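Local coordinates for probable spore coat polysaccharide biosynthesis protein E (Chromobacterium violaceum ATCC 12472, PDB 3G8R), which probably acts as an N-acylneuraminate-9-phosphate synthase, and binds zinc in the NeuB-family barrel domain that makes up most of this chain, at residues I117-E129 with A140-V153. Numbering follows the deposited sequence.
Sequences IASCSFTDWPLLE and ASTAGARREDIDKV
With CG anti to the backbone N (chi1 -168°), the Phe122 ring is carried from the loop after strand 114-117 across to pack between the end of strand 138-141 and helix 147-158. Val153 meets the ring from the opposite direction. Val153 CG2 sits over one face, 4.1 Å from the Phe122 centroid in a CH-pi contact, while Val153 CG1 lies 3.5 Å from Phe122 CZ. At the ring edge, near its plane, come Ala140 CB, 3.6 Å from Phe122 CE2, and the CA of Ile150; Ala145 CB approaches CD1 obliquely. The same Val153 CG2 also touches Trp125 CZ3 and CD1 of Leu128, whose side chain crosses that of Val153 at about a right angle, so this methyl lies between Phe122 and the side chains of helix 125-132. Farther out, Thr123 turns its methyl CG2 to the Asp149 carboxylate, and its OG1 is hydrogen-bonded to Asn313 OD1 of the second subunit. Asp149 OD1 faces the Trp125 edge, the two planes 71° apart; Arg146 NE, with Asp149 OD2 well out of the guanidinium plane, and Lys152, in a long salt bridge to OD1, probably offset its charge. Between the adjacent parallel barrel strands, Ser141 N donates to Ile117 O (2.9 Å), and beyond it Ser119 CA-H points at Ser141 O. The side chain of Ser119, packed on Ala143, is about 7 Å from the bound zinc. Loop and helix of this TIM barrel thus meet through an apolar interior round Phe122 and Val153, with the Asp149 charge network beside Thr123 and Trp125.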
loop_
_atom_site.group_PDB
_atom_site.type_symbol
_atom_site.label_atom_id
_atom_site.label_comp_id
_atom_site.label_asym_id
_atom_site.label_seq_id
_atom_site.Cartn_x
_atom_site.Cartn_y
_atom_site.Cartn_z
ATOM N N ILE A 117 -18.102 -17.317 1.036
ATOM C CA ILE A 117 -18.065 -18.137 -0.146
ATOM C C ILE A 117 -16.610 -18.469 -0.510
ATOM O O ILE A 117 -15.802 -17.566 -0.743
ATOM C CB ILE A 117 -18.708 -17.387 -1.304
ATOM C CG1 ILE A 117 -20.167 -17.107 -0.975
ATOM C CG2 ILE A 117 -18.544 -18.148 -2.647
ATOM C CD1 ILE A 117 -20.910 -16.372 -2.089
ATOM N N ALA A 118 -16.263 -19.741 -0.579
ATOM C CA ALA A 118 -14.933 -20.110 -1.044
ATOM C C ALA A 118 -14.745 -19.807 -2.534
ATOM O O ALA A 118 -15.705 -19.726 -3.300
ATOM C CB ALA A 118 -14.680 -21.575 -0.784
ATOM N N SER A 119 -13.499 -19.670 -2.953
ATOM C CA SER A 119 -13.203 -19.319 -4.331
ATOM C C SER A 119 -13.664 -20.392 -5.282
ATOM O O SER A 119 -13.936 -20.105 -6.440
ATOM C CB SER A 119 -11.697 -19.109 -4.520
ATOM O OG SER A 119 -11.055 -19.015 -3.263
ATOM N N CYS A 120 -13.714 -21.633 -4.799
ATOM C CA CYS A 120 -14.086 -22.795 -5.627
ATOM C C CYS A 120 -15.577 -22.789 -5.899
ATOM O O CYS A 120 -16.031 -23.162 -7.001
ATOM C CB CYS A 120 -13.673 -24.105 -4.957
ATOM S SG CYS A 120 -14.317 -24.310 -3.283
ATOM N N SER A 121 -16.337 -22.343 -4.898
ATOM C CA SER A 121 -17.773 -22.236 -5.024
ATOM C C SER A 121 -18.149 -20.873 -5.547
ATOM O O SER A 121 -19.339 -20.560 -5.623
ATOM C CB SER A 121 -18.443 -22.405 -3.671
ATOM O OG SER A 121 -17.663 -23.198 -2.804
ATOM N N PHE A 122 -17.168 -20.035 -5.877
ATOM C CA PHE A 122 -17.522 -18.685 -6.274
ATOM C C PHE A 122 -18.564 -18.711 -7.383
ATOM O O PHE A 122 -19.514 -17.970 -7.314
ATOM C CB PHE A 122 -16.319 -17.802 -6.654
ATOM C CG PHE A 122 -16.670 -16.322 -6.796
ATOM C CD1 PHE A 122 -16.637 -15.686 -8.046
ATOM C CD2 PHE A 122 -17.057 -15.563 -5.680
ATOM C CE1 PHE A 122 -16.981 -14.315 -8.194
ATOM C CE2 PHE A 122 -17.392 -14.202 -5.819
ATOM C CZ PHE A 122 -17.353 -13.584 -7.090
ATOM N N THR A 123 -18.422 -19.586 -8.372
ATOM C CA THR A 123 -19.407 -19.643 -9.462
ATOM C C THR A 123 -20.347 -20.860 -9.396
ATOM O O THR A 123 -21.028 -21.196 -10.362
ATOM C CB THR A 123 -18.726 -19.584 -10.837
ATOM O OG1 THR A 123 -17.614 -20.495 -10.867
ATOM C CG2 THR A 123 -18.228 -18.213 -11.091
ATOM N N ASP A 124 -20.366 -21.520 -8.252
ATOM C CA ASP A 124 -21.266 -22.628 -7.999
ATOM C C ASP A 124 -22.698 -22.032 -7.841
ATOM O O ASP A 124 -23.247 -21.913 -6.723
ATOM C CB ASP A 124 -20.765 -23.353 -6.739
ATOM C CG ASP A 124 -21.410 -24.710 -6.510
ATOM O OD1 ASP A 124 -22.653 -24.785 -6.605
ATOM O OD2 ASP A 124 -20.664 -25.693 -6.197
ATOM N N TRP A 125 -23.273 -21.667 -8.992
ATOM C CA TRP A 125 -24.520 -20.897 -9.094
ATOM C C TRP A 125 -25.673 -21.382 -8.240
ATOM O O TRP A 125 -26.308 -20.590 -7.544
ATOM C CB TRP A 125 -24.975 -20.859 -10.544
ATOM C CG TRP A 125 -23.941 -20.295 -11.432
ATOM C CD1 TRP A 125 -23.301 -20.925 -12.479
ATOM C CD2 TRP A 125 -23.388 -18.974 -11.350
ATOM N NE1 TRP A 125 -22.402 -20.067 -13.059
ATOM C CE2 TRP A 125 -22.423 -18.864 -12.386
ATOM C CE3 TRP A 125 -23.605 -17.876 -10.496
ATOM C CZ2 TRP A 125 -21.659 -17.686 -12.586
ATOM C CZ3 TRP A 125 -22.850 -16.707 -10.693
ATOM C CH2 TRP A 125 -21.886 -16.627 -11.730
ATOM N N PRO A 126 -25.956 -22.687 -8.293
ATOM C CA PRO A 126 -26.999 -23.215 -7.420
ATOM C C PRO A 126 -26.703 -22.907 -5.962
ATOM O O PRO A 126 -27.638 -22.620 -5.205
ATOM C CB PRO A 126 -26.926 -24.727 -7.645
ATOM C CG PRO A 126 -26.255 -24.887 -8.958
ATOM C CD PRO A 126 -25.330 -23.737 -9.118
ATOM N N LEU A 127 -25.430 -22.971 -5.559
ATOM C CA LEU A 127 -25.081 -22.681 -4.173
ATOM C C LEU A 127 -25.335 -21.220 -3.869
ATOM O O LEU A 127 -25.762 -20.885 -2.756
ATOM C CB LEU A 127 -23.624 -23.045 -3.838
ATOM C CG LEU A 127 -23.214 -22.664 -2.413
ATOM C CD1 LEU A 127 -24.124 -23.332 -1.360
ATOM C CD2 LEU A 127 -21.758 -22.919 -2.083
ATOM N N LEU A 128 -25.067 -20.362 -4.857
ATOM C CA LEU A 128 -25.277 -18.924 -4.693
ATOM C C LEU A 128 -26.755 -18.601 -4.556
ATOM O O LEU A 128 -27.138 -17.810 -3.694
ATOM C CB LEU A 128 -24.654 -18.118 -5.836
ATOM C CG LEU A 128 -23.133 -18.137 -5.943
ATOM C CD1 LEU A 128 -22.644 -16.939 -6.741
ATOM C CD2 LEU A 128 -22.438 -18.148 -4.583
ATOM N N GLU A 129 -27.580 -19.212 -5.399
ATOM C CA GLU A 129 -29.017 -19.049 -5.277
ATOM C C GLU A 129 -29.428 -19.356 -3.844
ATOM O O GLU A 129 -30.114 -18.550 -3.231
ATOM C CB GLU A 129 -29.775 -19.924 -6.273
ATOM C CG GLU A 129 -29.796 -19.383 -7.711
ATOM C CD GLU A 129 -30.140 -20.452 -8.781
ATOM O OE1 GLU A 129 -29.608 -21.592 -8.707
ATOM O OE2 GLU A 129 -30.923 -20.138 -9.718
ATOM N N ALA A 140 -16.922 -13.095 -0.057
ATOM C CA ALA A 140 -16.716 -13.947 -1.198
ATOM C C ALA A 140 -15.266 -13.923 -1.631
ATOM O O ALA A 140 -14.646 -12.881 -1.731
ATOM C CB ALA A 140 -17.618 -13.499 -2.322
ATOM N N SER A 141 -14.686 -15.078 -1.862
ATOM C CA SER A 141 -13.298 -15.039 -2.286
ATOM C C SER A 141 -13.270 -15.279 -3.757
ATOM O O SER A 141 -14.110 -16.003 -4.273
ATOM C CB SER A 141 -12.461 -16.070 -1.560
ATOM O OG SER A 141 -12.071 -15.531 -0.346
ATOM N N THR A 142 -12.265 -14.730 -4.412
ATOM C CA THR A 142 -12.287 -14.598 -5.859
ATOM C C THR A 142 -11.029 -15.192 -6.596
ATOM O O THR A 142 -10.836 -14.951 -7.784
ATOM C CB THR A 142 -12.494 -13.101 -6.183
ATOM O OG1 THR A 142 -11.949 -12.813 -7.467
ATOM C CG2 THR A 142 -11.737 -12.242 -5.210
ATOM N N ALA A 143 -10.194 -15.979 -5.923
ATOM C CA ALA A 143 -9.055 -16.603 -6.611
ATOM C C ALA A 143 -9.366 -17.163 -8.010
ATOM O O ALA A 143 -10.240 -17.984 -8.185
ATOM C CB ALA A 143 -8.435 -17.666 -5.763
ATOM N N GLY A 144 -8.647 -16.708 -9.020
ATOM C CA GLY A 144 -8.882 -17.175 -10.381
ATOM C C GLY A 144 -10.306 -17.006 -10.888
ATOM O O GLY A 144 -10.740 -17.771 -11.762
ATOM N N ALA A 145 -11.044 -16.034 -10.351
ATOM C CA ALA A 145 -12.370 -15.731 -10.881
ATOM C C ALA A 145 -12.188 -14.796 -12.048
ATOM O O ALA A 145 -11.393 -13.857 -11.967
ATOM C CB ALA A 145 -13.226 -15.060 -9.836
ATOM N N ARG A 146 -12.921 -15.025 -13.128
ATOM C CA ARG A 146 -12.964 -14.044 -14.205
ATOM C C ARG A 146 -13.641 -12.753 -13.732
ATOM O O ARG A 146 -14.514 -12.777 -12.855
ATOM C CB ARG A 146 -13.720 -14.593 -15.401
ATOM C CG ARG A 146 -13.173 -15.865 -15.930
ATOM C CD ARG A 146 -13.671 -16.091 -17.336
ATOM N NE ARG A 146 -15.049 -16.623 -17.436
ATOM C CZ ARG A 146 -16.029 -16.116 -18.212
ATOM N NH1 ARG A 146 -15.834 -15.028 -18.985
ATOM N NH2 ARG A 146 -17.231 -16.701 -18.217
ATOM N N ARG A 147 -13.208 -11.630 -14.310
ATOM C CA ARG A 147 -13.837 -10.326 -14.107
ATOM C C ARG A 147 -15.352 -10.388 -14.392
ATOM O O ARG A 147 -16.163 -9.990 -13.558
ATOM C CB ARG A 147 -13.175 -9.294 -15.015
ATOM C CG ARG A 147 -13.356 -7.859 -14.561
ATOM C CD ARG A 147 -12.743 -6.874 -15.578
ATOM N NE ARG A 147 -13.674 -6.418 -16.626
ATOM C CZ ARG A 147 -13.550 -6.687 -17.927
ATOM N NH1 ARG A 147 -14.451 -6.216 -18.796
ATOM N NH2 ARG A 147 -12.525 -7.421 -18.365
ATOM N N GLU A 148 -15.719 -10.913 -15.558
ATOM C CA GLU A 148 -17.121 -11.075 -15.935
ATOM C C GLU A 148 -17.940 -11.856 -14.878
ATOM O O GLU A 148 -19.104 -11.524 -14.612
ATOM C CB GLU A 148 -17.264 -11.682 -17.344
ATOM C CG GLU A 148 -16.055 -12.478 -17.873
ATOM C CD GLU A 148 -14.783 -11.627 -18.150
ATOM O OE1 GLU A 148 -14.869 -10.645 -18.924
ATOM O OE2 GLU A 148 -13.694 -11.946 -17.587
ATOM N N ASP A 149 -17.326 -12.856 -14.254
ATOM C CA ASP A 149 -18.001 -13.606 -13.206
ATOM C C ASP A 149 -18.170 -12.846 -11.901
ATOM O O ASP A 149 -19.189 -13.011 -11.230
ATOM C CB ASP A 149 -17.256 -14.898 -12.893
ATOM C CG ASP A 149 -17.407 -15.939 -13.977
ATOM O OD1 ASP A 149 -18.476 -15.938 -14.662
ATOM O OD2 ASP A 149 -16.454 -16.762 -14.127
ATOM N N ILE A 150 -17.159 -12.065 -11.523
ATOM C CA ILE A 150 -17.141 -11.377 -10.239
ATOM C C ILE A 150 -18.090 -10.239 -10.374
ATOM O O ILE A 150 -18.827 -9.917 -9.453
ATOM C CB ILE A 150 -15.767 -10.782 -9.911
ATOM C CG1 ILE A 150 -14.680 -11.820 -10.049
ATOM C CG2 ILE A 150 -15.740 -10.234 -8.490
ATOM C CD1 ILE A 150 -13.266 -11.300 -9.810
ATOM N N ASP A 151 -18.047 -9.618 -11.544
ATOM C CA ASP A 151 -19.096 -8.709 -11.971
ATOM C C ASP A 151 -20.486 -9.310 -11.834
ATOM O O ASP A 151 -21.349 -8.673 -11.240
ATOM C CB ASP A 151 -18.887 -8.312 -13.411
ATOM C CG ASP A 151 -17.959 -7.148 -13.564
ATOM O OD1 ASP A 151 -17.306 -6.726 -12.587
ATOM O OD2 ASP A 151 -17.887 -6.630 -14.705
ATOM N N LYS A 152 -20.722 -10.505 -12.376
ATOM C CA LYS A 152 -22.070 -11.059 -12.303
ATOM C C LYS A 152 -22.444 -11.191 -10.845
ATOM O O LYS A 152 -23.509 -10.702 -10.413
ATOM C CB LYS A 152 -22.198 -12.416 -12.978
ATOM C CG LYS A 152 -22.498 -12.325 -14.451
ATOM C CD LYS A 152 -22.269 -13.648 -15.192
ATOM C CE LYS A 152 -21.830 -13.373 -16.647
ATOM N NZ LYS A 152 -20.727 -14.302 -17.079
ATOM N N VAL A 153 -21.536 -11.812 -10.095
ATOM C CA VAL A 153 -21.768 -12.101 -8.708
ATOM C C VAL A 153 -21.946 -10.837 -7.862
ATOM O O VAL A 153 -22.842 -10.777 -7.029
ATOM C CB VAL A 153 -20.640 -12.961 -8.129
ATOM C CG1 VAL A 153 -20.771 -13.014 -6.636
ATOM C CG2 VAL A 153 -20.714 -14.346 -8.675
#